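Local coordinates for protein aclacinomycin oxidoreductase (AknOx) (PDB 2IPI) that oxidises the terminal sugar of aclacinomycin N, giving aclacinomycin A and then aclacinomycin Y, with a bicovalently bound FAD and molecular oxygen, at residues G155-Y163 / G464-V472. Sequence-based numbering, arbitrary orientation.
With FAD (flavin-adenine dinucleotide), chain F.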
loop_
_atom_site.group_PDB
_atom_site.type_symbol
_atom_site.label_atom_id
_atom_site.label_comp_id
_atom_site.label_asym_id
_atom_site.label_seq_id
_atom_site.Cartn_x
_atom_site.Cartn_y
_atom_site.Cartn_z
ATOM N N GLY A 155 0.648 11.037 -0.979
ATOM C CA GLY A 155 1.845 11.197 -1.781
ATOM C C GLY A 155 2.536 9.935 -2.208
ATOM O O GLY A 155 2.829 9.718 -3.393
ATOM N N GLY A 156 2.846 9.043 -1.252
ATOM C CA GLY A 156 3.579 7.847 -1.673
ATOM C C GLY A 156 2.688 6.618 -1.644
ATOM O O GLY A 156 3.195 5.502 -1.815
ATOM N N HIS A 157 1.395 6.845 -1.428
ATOM C CA HIS A 157 0.380 5.810 -1.383
ATOM C C HIS A 157 -0.288 5.642 -2.733
ATOM O O HIS A 157 -0.513 4.519 -3.207
ATOM C CB HIS A 157 -0.673 6.144 -0.319
ATOM C CG HIS A 157 -1.871 5.248 -0.307
ATOM N ND1 HIS A 157 -1.868 4.022 0.323
ATOM C CD2 HIS A 157 -3.115 5.395 -0.827
ATOM C CE1 HIS A 157 -3.052 3.456 0.187
ATOM N NE2 HIS A 157 -3.830 4.265 -0.514
ATOM N N VAL A 158 -0.643 6.761 -3.394
ATOM C CA VAL A 158 -1.442 6.534 -4.599
ATOM C C VAL A 158 -0.598 6.106 -5.793
ATOM O O VAL A 158 -0.975 5.228 -6.578
ATOM C CB VAL A 158 -2.252 7.797 -4.950
ATOM C CG1 VAL A 158 -2.863 7.646 -6.324
ATOM C CG2 VAL A 158 -3.323 8.087 -3.899
ATOM N N LEU A 159 0.583 6.677 -5.994
ATOM C CA LEU A 159 1.359 6.359 -7.197
ATOM C C LEU A 159 1.890 4.929 -7.243
ATOM O O LEU A 159 2.379 4.493 -8.297
ATOM C CB LEU A 159 2.506 7.356 -7.366
ATOM C CG LEU A 159 3.394 7.787 -6.213
ATOM C CD1 LEU A 159 3.405 6.840 -5.023
ATOM C CD2 LEU A 159 4.839 7.976 -6.712
ATOM N N GLY A 160 1.803 4.221 -6.123
ATOM C CA GLY A 160 2.144 2.823 -6.077
ATOM C C GLY A 160 0.929 1.933 -5.966
ATOM O O GLY A 160 1.031 0.716 -5.797
ATOM N N GLY A 161 -0.253 2.526 -6.060
ATOM C CA GLY A 161 -1.502 1.839 -6.115
ATOM C C GLY A 161 -2.038 1.249 -4.844
ATOM O O GLY A 161 -2.638 0.177 -4.942
ATOM N N GLY A 162 -1.816 1.925 -3.733
ATOM C CA GLY A 162 -2.415 1.595 -2.459
ATOM C C GLY A 162 -3.878 1.196 -2.667
ATOM O O GLY A 162 -4.591 1.816 -3.465
ATOM N N TYR A 163 -4.281 0.144 -1.987
ATOM C CA TYR A 163 -5.584 -0.482 -2.078
ATOM C C TYR A 163 -6.193 -0.503 -0.681
ATOM O O TYR A 163 -5.507 -0.319 0.322
ATOM C CB TYR A 163 -5.436 -1.907 -2.631
ATOM C CG TYR A 163 -5.152 -2.928 -1.551
ATOM C CD1 TYR A 163 -6.166 -3.765 -1.096
ATOM C CD2 TYR A 163 -3.896 -3.063 -0.976
ATOM C CE1 TYR A 163 -5.921 -4.699 -0.108
ATOM C CE2 TYR A 163 -3.641 -3.993 0.016
ATOM C CZ TYR A 163 -4.664 -4.812 0.442
ATOM O OH TYR A 163 -4.430 -5.746 1.419
ATOM N N GLY A 464 3.849 -12.215 -7.695
ATOM C CA GLY A 464 4.931 -11.388 -7.185
ATOM C C GLY A 464 4.567 -10.682 -5.904
ATOM O O GLY A 464 3.804 -11.162 -5.060
ATOM N N THR A 465 5.129 -9.477 -5.730
ATOM C CA THR A 465 4.735 -8.730 -4.516
ATOM C C THR A 465 4.400 -7.291 -4.889
ATOM O O THR A 465 4.376 -7.011 -6.091
ATOM C CB THR A 465 5.787 -8.896 -3.417
ATOM O OG1 THR A 465 5.415 -8.095 -2.288
ATOM C CG2 THR A 465 7.169 -8.455 -3.849
ATOM N N PHE A 466 4.106 -6.428 -3.940
ATOM C CA PHE A 466 3.509 -5.100 -4.080
ATOM C C PHE A 466 4.499 -3.977 -3.867
ATOM O O PHE A 466 5.168 -3.987 -2.834
ATOM C CB PHE A 466 2.399 -5.012 -3.025
ATOM C CG PHE A 466 1.585 -3.746 -2.933
ATOM C CD1 PHE A 466 1.154 -3.082 -4.069
ATOM C CD2 PHE A 466 1.258 -3.222 -1.697
ATOM C CE1 PHE A 466 0.405 -1.925 -3.966
ATOM C CE2 PHE A 466 0.503 -2.070 -1.577
ATOM C CZ PHE A 466 0.070 -1.423 -2.716
ATOM N N ILE A 467 4.634 -2.996 -4.758
ATOM C CA ILE A 467 5.658 -1.975 -4.582
ATOM C C ILE A 467 5.586 -1.236 -3.255
ATOM O O ILE A 467 6.614 -0.837 -2.698
ATOM C CB ILE A 467 5.662 -0.921 -5.720
ATOM C CG1 ILE A 467 4.458 0.017 -5.654
ATOM C CG2 ILE A 467 5.787 -1.575 -7.075
ATOM C CD1 ILE A 467 3.559 -0.058 -6.851
ATOM N N ASN A 468 4.407 -1.029 -2.664
ATOM C CA ASN A 468 4.324 -0.300 -1.403
ATOM C C ASN A 468 4.714 -1.158 -0.208
ATOM O O ASN A 468 4.607 -0.762 0.964
ATOM C CB ASN A 468 2.897 0.233 -1.225
ATOM C CG ASN A 468 2.719 1.629 -1.790
ATOM O OD1 ASN A 468 3.572 2.177 -2.493
ATOM N ND2 ASN A 468 1.572 2.208 -1.449
ATOM N N TYR A 469 5.187 -2.353 -0.513
ATOM C CA TYR A 469 5.841 -3.294 0.350
ATOM C C TYR A 469 7.291 -3.495 -0.101
ATOM O O TYR A 469 7.628 -4.589 -0.558
ATOM C CB TYR A 469 5.157 -4.658 0.326
ATOM C CG TYR A 469 3.711 -4.738 0.759
ATOM C CD1 TYR A 469 3.029 -5.932 0.556
ATOM C CD2 TYR A 469 3.034 -3.683 1.347
ATOM C CE1 TYR A 469 1.707 -6.083 0.924
ATOM C CE2 TYR A 469 1.706 -3.816 1.725
ATOM C CZ TYR A 469 1.057 -5.014 1.509
ATOM O OH TYR A 469 -0.261 -5.180 1.875
ATOM N N PRO A 470 8.132 -2.479 -0.014
ATOM C CA PRO A 470 9.531 -2.659 -0.429
ATOM C C PRO A 470 10.234 -3.687 0.458
ATOM O O PRO A 470 9.980 -3.645 1.664
ATOM C CB PRO A 470 10.161 -1.292 -0.174
ATOM C CG PRO A 470 9.311 -0.752 0.945
ATOM C CD PRO A 470 7.929 -1.109 0.472
ATOM N N ASP A 471 11.058 -4.528 -0.162
ATOM C CA ASP A 471 11.874 -5.488 0.582
ATOM C C ASP A 471 13.258 -5.592 -0.079
ATOM O O ASP A 471 13.391 -6.204 -1.129
ATOM C CB ASP A 471 11.214 -6.850 0.627
ATOM C CG ASP A 471 12.027 -7.891 1.377
ATOM O OD1 ASP A 471 12.783 -7.536 2.284
ATOM O OD2 ASP A 471 11.913 -9.087 1.028
ATOM N N VAL A 472 14.239 -4.963 0.549
ATOM C CA VAL A 472 15.534 -4.865 -0.154
ATOM C C VAL A 472 16.267 -6.194 -0.116
ATOM O O VAL A 472 17.282 -6.417 -0.773
ATOM C CB VAL A 472 16.304 -3.670 0.430
ATOM C CG1 VAL A 472 17.110 -4.078 1.650
ATOM C CG2 VAL A 472 17.149 -3.040 -0.676
HETATM P PA FAD F . 6.485 8.327 2.477
HETATM O O1A FAD F . 7.531 7.750 3.226
HETATM O O2A FAD F . 6.480 9.784 2.599
HETATM O O5B FAD F . 6.568 7.903 0.964
HETATM C C5B FAD F . 6.732 6.602 0.568
HETATM C C4B FAD F . 7.397 6.547 -0.805
HETATM O O4B FAD F . 6.775 7.472 -1.653
HETATM C C3B FAD F . 8.864 7.011 -0.735
HETATM O O3B FAD F . 9.606 6.443 -1.753
HETATM C C2B FAD F . 8.764 8.506 -0.987
HETATM O O2B FAD F . 9.932 9.113 -1.469
HETATM C C1B FAD F . 7.618 8.521 -1.974
HETATM N N9A FAD F . 6.927 9.823 -2.062
HETATM C C8A FAD F . 6.408 10.531 -1.050
HETATM N N7A FAD F . 5.847 11.641 -1.505
HETATM C C5A FAD F . 6.033 11.660 -2.825
HETATM C C6A FAD F . 5.666 12.560 -3.817
HETATM N N6A FAD F . 4.963 13.576 -3.490
HETATM N N1A FAD F . 5.973 12.305 -5.077
HETATM C C2A FAD F . 6.604 11.191 -5.364
HETATM N N3A FAD F . 6.955 10.304 -4.452
HETATM C C4A FAD F . 6.696 10.529 -3.200
HETATM N N1 FAD F . -0.859 0.457 1.622
HETATM C C2 FAD F . -1.946 -0.031 0.936
HETATM O O2 FAD F . -1.956 -0.202 -0.204
HETATM N N3 FAD F . -3.075 -0.324 1.651
HETATM C C4 FAD F . -3.150 -0.141 3.021
HETATM O O4 FAD F . -4.194 -0.326 3.579
HETATM C C4X FAD F . -2.044 0.372 3.702
HETATM N N5 FAD F . -2.049 0.548 5.055
HETATM C C5X FAD F . -1.000 1.109 5.707
HETATM C C6 FAD F . -1.067 1.364 7.078
HETATM C C7 FAD F . 0.020 1.877 7.723
HETATM C C7M FAD F . -0.161 2.230 9.163
HETATM C C8 FAD F . 1.169 2.241 7.013
HETATM C C8M FAD F . 2.224 3.089 7.687
HETATM C C9 FAD F . 1.188 1.991 5.660
HETATM C C9A FAD F . 0.149 1.402 4.985
HETATM N N10 FAD F . 0.211 1.144 3.629
HETATM C C10 FAD F . -0.893 0.676 2.981
HETATM C "C1'" FAD F . 1.515 0.898 2.942
HETATM C "C2'" FAD F . 2.198 2.130 2.345
HETATM O "O2'" FAD F . 3.313 2.640 2.999
HETATM C "C3'" FAD F . 1.260 3.275 2.043
HETATM O "O3'" FAD F . 0.212 2.884 1.212
HETATM C "C4'" FAD F . 2.200 4.407 1.527
HETATM O "O4'" FAD F . 3.403 3.991 1.020
HETATM C "C5'" FAD F . 2.556 5.556 2.441
HETATM O "O5'" FAD F . 3.182 6.568 1.725
HETATM P P FAD F . 3.639 7.814 2.548
HETATM O O1P FAD F . 3.451 9.007 1.805
HETATM O O2P FAD F . 2.945 7.799 3.762
HETATM O O3P FAD F . 5.154 7.605 2.954
#
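Asn-468 and Phe-466 lie against the three glycines 160-162, beside the ribityl chain and pyrimidine end of the flavin. Asn-468 reaches between the two backbones: OD1 sits 3.9 Å from Gly-160 CA, and ND2 lies 3.1 Å from FAD O3'. That same hydroxyl is hydrogen-bonded to His-157 ND1 at 2.5 Å, nearly straight at 166°. Phe-466, with CG anti to its backbone N (chi1 -179°), drives its ring at these glycines, so that Gly-162 CA and FAD O2 meet its edge, CE2 standing 3.4 Å from O2. Its CD2 lies over the centre of one face of the ring of Tyr-469, a catalytic proton acceptor, whose OH, hydrogen-bonded to the aclacinomycin ligand, approaches the edge of Tyr-163 at CE2. Behind this shell, a Schellman motif with Gly-161 as its C-prime residue ends helix 154-157. The chain then delivers Tyr-163 to the flavin: its N donates to FAD O2 (3.0 Å) and its O accepts from FAD N3 (2.8 Å), fixing that edge. The two segments thus meet directly at the glycines and through the shared FAD; the donor at O2 would be expected to stabilise negative charge on the N1-C2=O2 end of reduced flavin.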